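Local atomic coordinates of AbiEi antitoxin C-terminal domain-containing protein (Mycobacterium tuberculosis, PDB entry 1ZEL), a protein that is of unknown cellular function but probably binds DNA through a winged-helix region, and carries a domain related to AbiEi-type antitoxins. Residues A[113-118]-A[184-189]; A[198-203]-A[264-269]; A[205-210]-A[235-240]; A[217-222]-A[248-253]; A[274-279]-A[291-296]. All blocks are in the same frame, centred on the assembly; numbering follows the deposited sequence.

Contacts 1, 2 and 3 are buried and almost wholly apolar or aromatic, and they share a neighbourhood: Tyr115 of contact 1 packs on Leu203 of contact 2 and Leu210 of contact 3, while Phe264 of contact 2 lies against Tyr236 and Leu237 of contact 3. Helix 228-240, half of contact 3, also borders contact 4, where its Leu238 touches Leu219 and Leu250. Contact 4 is only partly buried, leucines giving way to Glu220, Lys253 and a water. Contact 5 is a surface contact held by a salt bridge; its helix 288-296 still reaches back to Trp200 through Leu291. The sodium ion belongs to contact 3, close to Tyr115.

Contact 1 (A[113-118]-A[184-189]); sequences LGYLDR and EALLVQ
Leu186 of helix 183-192 packs against Leu113 and Tyr115, the residues before and after Gly114, where a Schellman motif closes helix 106-113. Gly114 makes the turn with its positive phi of 100°, and the chain then leaves as a loop toward strand 124-127. From CB, the Leu186 side chain reaches CG, which is placed opposite the backbone N (chi1 171°) and heads for the loop. Its branch CD2 does the touching: it lies 4.0 Å from Tyr115 CD1, at the edge of the phenol ring and near its plane. The same methyl is 4.3 Å from Leu113 CD1, so one carbon serves both residues flanking the glycine. Leu186 and the tyrosine run past each other in opposite senses. No hydrogen bond joins the two segments, and the three touching residues are all buried.

Tyr115 is held at other points. Its OH is hydrogen-bonded to Asp213 OD2, in the sodium site; its CB touches Leu203 and its ring packs on Leu210 and Asp209, so the phenol bridges the apolar core and the surroundings of the ion. Glu184, on the same helix as Leu186, forms a salt bridge with Arg160 and accepts from Ser215 N. One ring face of Tyr115 carries the carbonyl of Leu113, whose O sits 3.8 Å above the plane, offset toward the rim.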
# COMPACT_ATOMS: atom_id res chain seq x y z
N LEU A 113 8.75 4.87 1.30
CA LEU A 113 9.60 5.74 0.50
C LEU A 113 10.19 6.85 1.38
O LEU A 113 11.19 7.49 1.00
CB LEU A 113 8.81 6.38 -0.66
CG LEU A 113 8.45 5.52 -1.87
CD1 LEU A 113 7.54 6.28 -2.86
CD2 LEU A 113 9.72 4.99 -2.56
N GLY A 114 9.59 7.04 2.55
CA GLY A 114 10.19 7.93 3.56
C GLY A 114 9.61 9.32 3.66
O GLY A 114 10.21 10.20 4.30
N TYR A 115 8.41 9.52 3.12
CA TYR A 115 7.81 10.86 3.07
C TYR A 115 6.84 11.15 4.20
O TYR A 115 6.19 12.20 4.19
CB TYR A 115 7.17 11.12 1.69
CG TYR A 115 8.07 10.77 0.53
CD1 TYR A 115 7.63 9.97 -0.53
CD2 TYR A 115 9.37 11.20 0.51
CE1 TYR A 115 8.47 9.65 -1.57
CE2 TYR A 115 10.23 10.86 -0.55
CZ TYR A 115 9.77 10.10 -1.57
OH TYR A 115 10.61 9.75 -2.60
N LEU A 116 6.74 10.27 5.20
CA LEU A 116 5.77 10.48 6.27
C LEU A 116 6.41 10.44 7.63
O LEU A 116 7.24 9.56 7.92
CB LEU A 116 4.61 9.45 6.21
CG LEU A 116 3.67 9.39 5.01
CD1 LEU A 116 2.64 8.30 5.19
CD2 LEU A 116 2.94 10.71 4.80
N ASP A 117 6.01 11.38 8.47
CA ASP A 117 6.45 11.45 9.86
C ASP A 117 6.04 10.22 10.68
O ASP A 117 6.81 9.74 11.51
CB ASP A 117 5.88 12.71 10.50
CG ASP A 117 6.47 13.98 9.88
OD1 ASP A 117 7.69 13.97 9.61
OD2 ASP A 117 5.71 14.96 9.67
N ARG A 118 4.84 9.72 10.43
CA ARG A 118 4.24 8.70 11.29
C ARG A 118 3.81 7.52 10.45
O ARG A 118 3.29 7.69 9.35
CB ARG A 118 2.99 9.24 12.00
CG ARG A 118 3.16 10.51 12.86
CD ARG A 118 4.39 10.44 13.75
NE ARG A 118 4.30 9.41 14.78
CZ ARG A 118 5.34 8.70 15.21
NH1 ARG A 118 6.53 8.91 14.69
NH2 ARG A 118 5.19 7.79 16.16
N GLU A 184 7.00 8.68 -8.34
CA GLU A 184 6.25 9.24 -9.46
C GLU A 184 4.81 8.79 -9.44
O GLU A 184 3.90 9.61 -9.55
CB GLU A 184 6.92 8.92 -10.80
CG GLU A 184 8.30 9.57 -10.91
CD GLU A 184 9.43 8.61 -10.58
OE1 GLU A 184 9.15 7.56 -9.96
OE2 GLU A 184 10.59 8.89 -10.95
N ALA A 185 4.58 7.50 -9.26
CA ALA A 185 3.20 7.00 -9.28
C ALA A 185 2.44 7.49 -8.05
O ALA A 185 1.25 7.79 -8.14
CB ALA A 185 3.16 5.48 -9.41
N LEU A 186 3.15 7.61 -6.93
CA LEU A 186 2.54 8.18 -5.74
C LEU A 186 2.10 9.62 -5.99
O LEU A 186 0.96 9.98 -5.70
CB LEU A 186 3.52 8.14 -4.57
CG LEU A 186 3.07 8.90 -3.33
CD1 LEU A 186 1.79 8.30 -2.68
CD2 LEU A 186 4.21 8.93 -2.38
N LEU A 187 2.99 10.42 -6.57
CA LEU A 187 2.69 11.83 -6.76
C LEU A 187 1.51 11.94 -7.73
O LEU A 187 0.58 12.73 -7.52
CB LEU A 187 3.91 12.58 -7.31
CG LEU A 187 3.84 14.11 -7.34
CD1 LEU A 187 5.24 14.72 -7.15
CD2 LEU A 187 3.18 14.58 -8.67
N VAL A 188 1.55 11.16 -8.80
CA VAL A 188 0.44 11.22 -9.77
C VAL A 188 -0.87 10.75 -9.13
O VAL A 188 -1.93 11.31 -9.39
CB VAL A 188 0.75 10.46 -11.05
CG1 VAL A 188 -0.49 10.41 -11.95
CG2 VAL A 188 1.92 11.17 -11.79
N GLN A 189 -0.79 9.75 -8.26
CA GLN A 189 -1.98 9.26 -7.59
C GLN A 189 -2.63 10.37 -6.78
O GLN A 189 -3.83 10.63 -6.90
CB GLN A 189 -1.64 8.10 -6.64
CG GLN A 189 -2.89 7.57 -5.90
CD GLN A 189 -2.56 6.87 -4.62
OE1 GLN A 189 -1.53 6.22 -4.51
NE2 GLN A 189 -3.44 6.98 -3.63

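Contact 2 (A[198-203]-A[264-269]); sequences GPWADL and FTTAHS
Trp200 and Phe264 form an offset edge-to-face (T-shaped) aromatic pair, joining the short helix 200-203 to the end of strand 262-264 in the three-stranded mixed sheet. The edge of Phe264 is turned to the face of the indole six-membered ring, with centroids 5.6 Å apart and planes at 86°. Within this pair the closest atoms are Trp200 CH2 and Phe264 CE2, at 3.7 Å, and Phe264 CZ lies almost as near to CH2. The second touch falls at the pyrrole end of the indole, where the methyl CG2 of Thr266 approaches NE1 and CD1. The two partners thus take opposite ends of the same bicycle.

What positions these groups lies one shell out. Trp200 NE1 is hydrogen-bonded to the carbonyl of Pro194, which probably fixes the rotation of the indole, while Phe197 adds another edge-to-face ring and Leu287 touches both Trp200 and Phe264. Phe264 is held by backbone hydrogen bonds to strand 283-285 and beyond, and its ring rests on Tyr236 and Leu237 of helix 228-240; CG roughly opposite the backbone N (chi1 -155°) swings its far edge to the tryptophan. Just after the strand, Thr265 shapes the chain as an ST turn, its OG1 accepting from Ala267 N at 3.2 Å. Between these two residues Thr266 is presented to the indole, its CG2 methyl 3.6 Å from Trp200 NE1.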
# COMPACT_ATOMS: atom_id res chain seq x y z
N GLY A 198 -4.81 9.84 2.62
CA GLY A 198 -5.27 10.27 3.95
C GLY A 198 -4.39 11.28 4.68
O GLY A 198 -4.81 12.40 4.95
N PRO A 199 -3.14 10.89 5.02
CA PRO A 199 -2.34 11.76 5.90
C PRO A 199 -1.62 12.94 5.19
O PRO A 199 -0.39 13.06 5.24
CB PRO A 199 -1.36 10.78 6.54
CG PRO A 199 -1.14 9.71 5.46
CD PRO A 199 -2.44 9.63 4.67
N TRP A 200 -2.40 13.82 4.56
CA TRP A 200 -1.82 14.99 3.90
C TRP A 200 -0.94 15.84 4.81
O TRP A 200 0.14 16.26 4.41
CB TRP A 200 -2.92 15.86 3.27
CG TRP A 200 -3.36 15.34 1.94
CD1 TRP A 200 -4.42 14.54 1.70
CD2 TRP A 200 -2.69 15.53 0.69
NE1 TRP A 200 -4.49 14.24 0.36
CE2 TRP A 200 -3.44 14.85 -0.28
CE3 TRP A 200 -1.56 16.24 0.30
CZ2 TRP A 200 -3.08 14.83 -1.64
CZ3 TRP A 200 -1.20 16.22 -1.04
CH2 TRP A 200 -1.97 15.53 -2.00
N ALA A 201 -1.39 16.08 6.04
CA ALA A 201 -0.60 16.90 6.98
C ALA A 201 0.73 16.25 7.29
O ALA A 201 1.72 16.93 7.53
CB ALA A 201 -1.39 17.20 8.27
N ASP A 202 0.76 14.92 7.27
CA ASP A 202 1.98 14.14 7.50
C ASP A 202 2.91 14.20 6.27
O ASP A 202 4.13 14.08 6.39
CB ASP A 202 1.56 12.70 7.78
CG ASP A 202 2.39 12.04 8.85
OD1 ASP A 202 2.94 10.97 8.57
OD2 ASP A 202 2.46 12.55 9.99
N LEU A 203 2.32 14.36 5.09
CA LEU A 203 3.10 14.35 3.86
C LEU A 203 3.66 15.74 3.52
O LEU A 203 4.82 15.86 3.13
CB LEU A 203 2.25 13.85 2.68
CG LEU A 203 2.89 13.96 1.28
CD1 LEU A 203 4.05 12.96 1.13
CD2 LEU A 203 1.85 13.73 0.23
N PHE A 264 -7.44 22.22 -5.45
CA PHE A 264 -6.62 21.21 -4.83
C PHE A 264 -7.22 21.07 -3.46
O PHE A 264 -7.02 21.92 -2.61
CB PHE A 264 -5.14 21.65 -4.72
CG PHE A 264 -4.18 20.48 -4.67
CD1 PHE A 264 -2.97 20.52 -5.33
CD2 PHE A 264 -4.52 19.32 -3.97
CE1 PHE A 264 -2.10 19.42 -5.29
CE2 PHE A 264 -3.66 18.22 -3.93
CZ PHE A 264 -2.46 18.28 -4.60
N THR A 265 -8.01 20.02 -3.28
CA THR A 265 -8.81 19.86 -2.07
C THR A 265 -9.16 18.37 -1.90
O THR A 265 -9.26 17.65 -2.89
CB THR A 265 -10.12 20.70 -2.13
OG1 THR A 265 -10.77 20.67 -0.85
CG2 THR A 265 -11.10 20.17 -3.20
N THR A 266 -9.36 17.93 -0.66
CA THR A 266 -9.86 16.57 -0.43
C THR A 266 -11.39 16.56 -0.30
O THR A 266 -12.03 15.50 -0.36
CB THR A 266 -9.23 15.92 0.82
OG1 THR A 266 -9.32 16.83 1.92
CG2 THR A 266 -7.78 15.60 0.56
N ALA A 267 -11.94 17.76 -0.14
CA ALA A 267 -13.38 18.00 -0.04
C ALA A 267 -13.54 19.51 0.06
O ALA A 267 -13.20 20.12 1.07
CB ALA A 267 -13.99 17.30 1.21
N HIS A 268 -14.03 20.13 -1.02
CA HIS A 268 -14.21 21.59 -1.02
C HIS A 268 -15.26 22.10 -0.01
O HIS A 268 -16.36 21.54 0.10
CB HIS A 268 -14.52 22.08 -2.44
CG HIS A 268 -14.92 23.52 -2.50
ND1 HIS A 268 -14.06 24.55 -2.16
CD2 HIS A 268 -16.09 24.11 -2.85
CE1 HIS A 268 -14.68 25.70 -2.29
NE2 HIS A 268 -15.91 25.47 -2.72
N SER A 269 -14.91 23.15 0.73
CA SER A 269 -15.86 23.88 1.58
C SER A 269 -15.59 25.40 1.56
O SER A 269 -14.43 25.85 1.53
CB SER A 269 -15.85 23.33 3.03
OG SER A 269 -14.53 23.31 3.58

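Contact 3 (A[205-210]-A[235-240]); sequences PHLDDL and SYLLDS. With NA (sodium ion), chain C.
Tyr236 O is gripped twice by Ser240, the residue that meets Leu207 across the contact. Ser240 OG donates at 2.8 Å from above the carbonyl plane, and Ser240 N reaches Tyr236 O from its other face as the ordinary helical bond. With the hydroxyl turned back onto its own helix, Ser240 offers its CB to the neighbour: Leu207 CD1 lies 3.8 Å from it. The same methyl is 4.0 Å from Leu237 CD2, and the other Leu207 branch, CD2, comes to 4.1 Å from Leu237 CD2, so the leucine straddles that methyl with both arms. Val288 touches both leucines from helix 288-296.

Two residues after Leu207, Asp209 binds the sodium ion with its carbonyl O at 2.5 Å and carboxylate OD1 at 2.2 Å. Arg167 and Asp213 complete the site. The arrangement is helix-on-helix leucine packing between helices 207-212 and 228-240, with Asp209 of the first helix bound to sodium.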
# COMPACT_ATOMS: atom_id res chain seq x y z
N PRO A 205 4.93 18.44 4.75
CA PRO A 205 6.26 18.97 5.11
C PRO A 205 7.40 18.35 4.32
O PRO A 205 8.50 18.91 4.30
CB PRO A 205 6.40 18.58 6.59
CG PRO A 205 4.98 18.45 7.06
CD PRO A 205 4.33 17.74 5.90
N HIS A 206 7.15 17.21 3.68
CA HIS A 206 8.19 16.44 2.97
C HIS A 206 8.02 16.42 1.45
O HIS A 206 8.56 15.55 0.79
CB HIS A 206 8.25 15.00 3.51
CG HIS A 206 8.26 14.94 5.00
ND1 HIS A 206 9.15 15.67 5.77
CD2 HIS A 206 7.47 14.28 5.88
CE1 HIS A 206 8.91 15.45 7.05
NE2 HIS A 206 7.90 14.60 7.14
N LEU A 207 7.27 17.37 0.89
CA LEU A 207 7.15 17.48 -0.56
C LEU A 207 8.48 17.71 -1.24
O LEU A 207 8.69 17.22 -2.34
CB LEU A 207 6.16 18.59 -0.97
CG LEU A 207 4.69 18.32 -0.65
CD1 LEU A 207 3.88 19.49 -1.13
CD2 LEU A 207 4.23 17.02 -1.37
N ASP A 208 9.38 18.49 -0.63
CA ASP A 208 10.69 18.71 -1.27
C ASP A 208 11.41 17.36 -1.51
O ASP A 208 11.96 17.08 -2.61
CB ASP A 208 11.57 19.65 -0.43
CG ASP A 208 11.68 19.23 1.06
OD1 ASP A 208 11.10 18.22 1.54
OD2 ASP A 208 12.37 19.96 1.78
N ASP A 209 11.35 16.51 -0.48
CA ASP A 209 11.95 15.19 -0.49
C ASP A 209 11.34 14.35 -1.61
O ASP A 209 12.05 13.72 -2.39
CB ASP A 209 11.74 14.52 0.88
CG ASP A 209 12.66 13.32 1.12
OD1 ASP A 209 13.41 12.89 0.21
OD2 ASP A 209 12.63 12.80 2.26
N LEU A 210 10.01 14.34 -1.71
CA LEU A 210 9.31 13.57 -2.75
C LEU A 210 9.69 14.02 -4.16
O LEU A 210 10.08 13.22 -5.04
CB LEU A 210 7.80 13.68 -2.53
CG LEU A 210 6.83 13.25 -3.64
CD1 LEU A 210 6.95 11.80 -3.99
CD2 LEU A 210 5.40 13.54 -3.21
N SER A 235 1.81 19.38 -11.22
CA SER A 235 2.77 20.44 -11.50
C SER A 235 2.91 21.39 -10.33
O SER A 235 4.02 21.83 -9.99
CB SER A 235 2.41 21.19 -12.78
OG SER A 235 2.33 20.27 -13.85
N TYR A 236 1.78 21.70 -9.69
CA TYR A 236 1.77 22.49 -8.46
C TYR A 236 2.51 21.81 -7.29
O TYR A 236 3.14 22.48 -6.47
CB TYR A 236 0.32 22.76 -8.04
CG TYR A 236 0.21 23.61 -6.81
CD1 TYR A 236 0.57 24.95 -6.84
CD2 TYR A 236 -0.27 23.08 -5.61
CE1 TYR A 236 0.46 25.76 -5.71
CE2 TYR A 236 -0.37 23.89 -4.47
CZ TYR A 236 -0.00 25.22 -4.53
OH TYR A 236 -0.12 26.01 -3.41
N LEU A 237 2.42 20.48 -7.20
CA LEU A 237 3.23 19.73 -6.21
C LEU A 237 4.73 19.89 -6.48
O LEU A 237 5.53 20.11 -5.55
CB LEU A 237 2.80 18.24 -6.16
CG LEU A 237 1.42 17.97 -5.50
CD1 LEU A 237 1.04 16.49 -5.64
CD2 LEU A 237 1.35 18.39 -4.02
N LEU A 238 5.14 19.87 -7.75
CA LEU A 238 6.55 20.14 -8.05
C LEU A 238 6.96 21.51 -7.55
O LEU A 238 8.02 21.66 -6.95
CB LEU A 238 6.86 20.01 -9.54
CG LEU A 238 6.77 18.61 -10.17
CD1 LEU A 238 7.34 18.58 -11.58
CD2 LEU A 238 7.46 17.58 -9.31
N ASP A 239 6.10 22.50 -7.81
CA ASP A 239 6.31 23.89 -7.41
C ASP A 239 6.44 23.96 -5.89
O ASP A 239 7.40 24.51 -5.36
CB ASP A 239 5.12 24.74 -7.91
CG ASP A 239 5.39 26.24 -7.87
OD1 ASP A 239 5.46 26.78 -6.77
OD2 ASP A 239 5.54 26.86 -8.95
N SER A 240 5.47 23.36 -5.21
CA SER A 240 5.44 23.28 -3.75
C SER A 240 6.65 22.56 -3.13
O SER A 240 7.05 22.88 -2.01
CB SER A 240 4.13 22.61 -3.31
OG SER A 240 3.02 23.36 -3.81
NA NA C . 14.21 12.48 -1.85

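Contact 4 (A[217-222]-A[248-253]); sequences ERLERL and QALLAK
Helices 216-223 and 244-251 meet here in a helix-helix contact that is apolar inside and polar at its rim. On the inner side Leu219 CD1 lies 4.2 Å from Leu250 CD2. The other Leu250 branch, CD1, rests 4.1 Å from Glu220 CB, at the foot of the glutamate. Leu250 reaches this position because its CG stands opposite the backbone N (chi1 177°), which carries both methyls toward the neighbouring helix. Helix 228-240 packs against both: Leu238 touches Leu219, Ser235 touches Leu250, and Trp231 touches Glu220.

Outward from the leucines Glu220 extends straight to its carboxylate and crosses the Lys253 chain at about a right angle. The touch is made by the methylenes of the lysine, with Lys253 CD 3.4 Å from Glu220 OE1. Beyond CD the lysine bends at chi4 (87°), and Lys253 NZ ends 5.2 Å from Glu220 OE1, without charged contact. A water makes the polar link instead: it donates to Glu220 OE2 at 2.7 Å and to Lys253 O at 2.8 Å. Both its hydrogens are thereby spent between a side chain and the backbone where the second helix gives way to loop. The opposite charges may attract weakly at this range, but the chemistry implies that leucine packing and a bridging water join the helices, rather than a direct ion pair.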
# COMPACT_ATOMS: atom_id res chain seq x y z
N GLU A 217 10.17 12.69 -16.76
CA GLU A 217 9.69 11.84 -17.86
C GLU A 217 8.70 10.79 -17.34
O GLU A 217 7.70 10.51 -17.99
CB GLU A 217 10.81 11.14 -18.61
CG GLU A 217 10.24 10.26 -19.75
CD GLU A 217 11.28 9.48 -20.54
OE1 GLU A 217 12.42 9.98 -20.72
OE2 GLU A 217 10.96 8.36 -21.01
N ARG A 218 9.01 10.18 -16.20
CA ARG A 218 8.09 9.19 -15.62
C ARG A 218 6.80 9.84 -15.19
O ARG A 218 5.73 9.29 -15.42
CB ARG A 218 8.72 8.48 -14.44
CG ARG A 218 9.77 7.52 -14.87
CD ARG A 218 10.54 6.99 -13.70
NE ARG A 218 9.80 5.97 -12.97
CZ ARG A 218 9.71 4.69 -13.34
NH1 ARG A 218 9.02 3.85 -12.61
NH2 ARG A 218 10.32 4.27 -14.43
N LEU A 219 6.89 11.03 -14.59
CA LEU A 219 5.68 11.78 -14.22
C LEU A 219 4.78 11.97 -15.43
O LEU A 219 3.57 11.72 -15.39
CB LEU A 219 6.06 13.15 -13.63
CG LEU A 219 6.57 13.10 -12.18
CD1 LEU A 219 6.98 14.50 -11.74
CD2 LEU A 219 5.50 12.53 -11.21
N GLU A 220 5.39 12.40 -16.54
CA GLU A 220 4.65 12.71 -17.71
C GLU A 220 3.95 11.46 -18.28
O GLU A 220 2.80 11.54 -18.75
CB GLU A 220 5.62 13.31 -18.72
CG GLU A 220 5.02 13.63 -20.06
CD GLU A 220 6.04 14.14 -21.05
OE1 GLU A 220 7.24 14.28 -20.68
OE2 GLU A 220 5.64 14.41 -22.19
N ARG A 221 4.62 10.32 -18.24
CA ARG A 221 4.06 9.11 -18.84
C ARG A 221 2.93 8.59 -17.94
O ARG A 221 1.92 8.08 -18.42
CB ARG A 221 5.13 8.06 -19.06
CG ARG A 221 6.14 8.44 -20.16
CD ARG A 221 7.14 7.32 -20.35
NE ARG A 221 6.48 6.06 -20.72
CZ ARG A 221 6.89 4.86 -20.33
NH1 ARG A 221 7.96 4.74 -19.55
NH2 ARG A 221 6.22 3.77 -20.70
N LEU A 222 3.10 8.75 -16.64
CA LEU A 222 2.05 8.37 -15.67
C LEU A 222 0.84 9.33 -15.66
O LEU A 222 -0.25 8.92 -15.29
CB LEU A 222 2.64 8.24 -14.28
CG LEU A 222 3.52 6.99 -14.08
CD1 LEU A 222 4.34 7.13 -12.85
CD2 LEU A 222 2.68 5.75 -13.94
N GLN A 248 6.20 24.04 -14.14
CA GLN A 248 5.70 24.74 -15.32
C GLN A 248 6.03 23.99 -16.62
O GLN A 248 5.22 23.95 -17.57
CB GLN A 248 6.21 26.17 -15.33
CG GLN A 248 5.59 27.00 -14.18
CD GLN A 248 6.31 28.30 -13.91
OE1 GLN A 248 6.87 28.92 -14.81
NE2 GLN A 248 6.28 28.74 -12.65
N ALA A 249 7.20 23.35 -16.66
CA ALA A 249 7.59 22.57 -17.83
C ALA A 249 6.72 21.32 -17.96
O ALA A 249 6.34 20.93 -19.06
CB ALA A 249 9.04 22.18 -17.77
N LEU A 250 6.42 20.70 -16.82
CA LEU A 250 5.59 19.50 -16.83
C LEU A 250 4.21 19.88 -17.29
O LEU A 250 3.60 19.19 -18.12
CB LEU A 250 5.54 18.85 -15.42
CG LEU A 250 4.63 17.61 -15.33
CD1 LEU A 250 5.16 16.51 -16.25
CD2 LEU A 250 4.48 17.13 -13.90
N LEU A 251 3.71 21.01 -16.78
CA LEU A 251 2.34 21.41 -17.11
C LEU A 251 2.21 21.70 -18.59
O LEU A 251 1.19 21.39 -19.20
CB LEU A 251 1.84 22.59 -16.26
CG LEU A 251 0.35 22.97 -16.41
CD1 LEU A 251 -0.62 21.79 -16.29
CD2 LEU A 251 -0.02 24.04 -15.45
N ALA A 252 3.27 22.26 -19.18
CA ALA A 252 3.29 22.54 -20.61
C ALA A 252 3.19 21.31 -21.51
O ALA A 252 2.96 21.43 -22.71
CB ALA A 252 4.51 23.38 -20.96
N LYS A 253 3.34 20.11 -20.94
CA LYS A 253 3.33 18.87 -21.73
C LYS A 253 1.97 18.15 -21.72
O LYS A 253 1.84 17.05 -22.29
CB LYS A 253 4.47 17.94 -21.30
CG LYS A 253 5.85 18.44 -21.77
CD LYS A 253 6.98 17.64 -21.13
CE LYS A 253 8.36 18.01 -21.67
NZ LYS A 253 8.98 19.17 -20.93
O HOH W 1 2.98 14.57 -22.84

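Contact 5 (A[274-279]-A[291-296]); sequences ESVWAP and LLRVIG
Glu274 OE1 accepts a hydrogen bond from Arg293 NH1 at 2.6 Å, the salt bridge that ties the approach to strand 276-278 to helix 288-296. The bond is nearly straight, with an N-H...O angle of 168°, and the oxygen lies close to the guanidinium plane at its edge. From the acceptor's side, NH1 comes nearly along the C-O axis. The pairing is end-on, through one nitrogen and one oxygen, and the carboxylate and guanidinium planes are turned 57° from each other. One N-H of NH1 is thus used by OE1, while Glu274 OE2 makes no hydrogen bond to Arg293, its nearest arginine atom being CD at 3.7 Å.

Arg293 gets there by extending from CG to NE, crossing the glutamate chain at about a right angle. Glu274 meets it with CG set between its own backbone N and carbonyl carbon (chi1 66°) and the rest of the chain extended. Beside the salt bridge Val276 CG2 lies 3.8 Å from Arg293 NH1, an apolar neighbour approaching the guanidinium obliquely. Val276 is in turn held in the sheet by backbone hydrogen bonding with Asp285 and touches Val289 on the same helix; Glu274 also packs on Pro290.

The three touching residues all lie partly or fully at the surface. Water there probably screens the two charges, so a single straight bond with a valine methyl beside it is likely to contribute modestly to holding the last helix to the sheet edge.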
# COMPACT_ATOMS: atom_id res chain seq x y z
N GLU A 274 -8.82 28.02 4.39
CA GLU A 274 -8.26 29.14 3.63
C GLU A 274 -7.73 28.62 2.29
O GLU A 274 -7.70 27.40 2.08
CB GLU A 274 -7.16 29.82 4.44
CG GLU A 274 -5.94 28.95 4.65
CD GLU A 274 -4.77 29.75 5.16
OE1 GLU A 274 -3.88 30.06 4.35
OE2 GLU A 274 -4.76 30.08 6.37
N SER A 275 -7.35 29.51 1.38
CA SER A 275 -6.88 29.09 0.04
C SER A 275 -5.91 30.08 -0.58
O SER A 275 -5.95 31.25 -0.26
CB SER A 275 -8.06 28.82 -0.92
OG SER A 275 -8.83 29.99 -1.14
N VAL A 276 -5.06 29.57 -1.47
CA VAL A 276 -4.03 30.33 -2.18
C VAL A 276 -4.31 30.14 -3.66
O VAL A 276 -4.74 29.07 -4.05
CB VAL A 276 -2.63 29.70 -1.92
CG1 VAL A 276 -1.53 30.41 -2.74
CG2 VAL A 276 -2.31 29.71 -0.44
N TRP A 277 -4.06 31.17 -4.46
CA TRP A 277 -4.29 31.12 -5.91
C TRP A 277 -2.95 30.96 -6.59
O TRP A 277 -2.05 31.74 -6.35
CB TRP A 277 -4.98 32.41 -6.36
CG TRP A 277 -5.02 32.74 -7.87
CD1 TRP A 277 -4.59 33.90 -8.46
CD2 TRP A 277 -5.55 31.93 -8.92
NE1 TRP A 277 -4.82 33.86 -9.82
CE2 TRP A 277 -5.41 32.67 -10.12
CE3 TRP A 277 -6.11 30.64 -8.97
CZ2 TRP A 277 -5.82 32.16 -11.36
CZ3 TRP A 277 -6.54 30.14 -10.20
CH2 TRP A 277 -6.37 30.90 -11.39
N ALA A 278 -2.84 29.94 -7.44
CA ALA A 278 -1.65 29.71 -8.25
C ALA A 278 -1.95 29.82 -9.76
O ALA A 278 -2.23 28.81 -10.42
CB ALA A 278 -1.04 28.33 -7.89
N PRO A 279 -1.91 31.04 -10.31
CA PRO A 279 -2.33 31.23 -11.70
C PRO A 279 -1.46 30.45 -12.72
O PRO A 279 -1.95 30.12 -13.81
CB PRO A 279 -2.23 32.74 -11.90
CG PRO A 279 -1.22 33.19 -10.88
CD PRO A 279 -1.50 32.32 -9.69
N LEU A 291 -2.69 23.49 4.91
CA LEU A 291 -2.14 22.55 5.90
C LEU A 291 -0.80 23.01 6.45
O LEU A 291 -0.57 22.91 7.65
CB LEU A 291 -1.96 21.13 5.35
CG LEU A 291 -3.23 20.30 5.22
CD1 LEU A 291 -2.90 18.97 4.61
CD2 LEU A 291 -3.96 20.13 6.56
N LEU A 292 0.10 23.46 5.57
CA LEU A 292 1.40 23.97 6.00
C LEU A 292 1.25 25.14 6.97
O LEU A 292 2.04 25.31 7.90
CB LEU A 292 2.23 24.39 4.80
CG LEU A 292 2.75 23.22 3.98
CD1 LEU A 292 3.41 23.75 2.75
CD2 LEU A 292 3.75 22.41 4.82
N ARG A 293 0.21 25.94 6.74
CA ARG A 293 -0.12 27.06 7.63
C ARG A 293 -0.62 26.64 9.01
O ARG A 293 -0.28 27.27 10.00
CB ARG A 293 -1.10 28.02 6.95
CG ARG A 293 -0.37 29.01 6.12
CD ARG A 293 -1.23 29.79 5.16
NE ARG A 293 -0.36 30.40 4.15
CZ ARG A 293 -0.78 31.13 3.12
NH1 ARG A 293 -2.07 31.34 2.93
NH2 ARG A 293 0.12 31.64 2.28
N VAL A 294 -1.42 25.57 9.08
CA VAL A 294 -1.90 25.05 10.35
C VAL A 294 -0.72 24.44 11.12
O VAL A 294 -0.57 24.66 12.33
CB VAL A 294 -3.04 24.01 10.18
CG1 VAL A 294 -3.51 23.49 11.54
CG2 VAL A 294 -4.22 24.62 9.41
N ILE A 295 0.13 23.70 10.40
CA ILE A 295 1.31 23.02 10.96
C ILE A 295 2.33 23.98 11.58
O ILE A 295 2.91 23.67 12.62
CB ILE A 295 2.00 22.11 9.90
CG1 ILE A 295 1.04 21.01 9.43
CG2 ILE A 295 3.29 21.47 10.45
CD1 ILE A 295 1.47 20.36 8.15
N GLY A 296 2.54 25.14 10.94
CA GLY A 296 3.47 26.15 11.45
C GLY A 296 2.98 26.82 12.73
O GLY A 296 3.78 27.18 13.60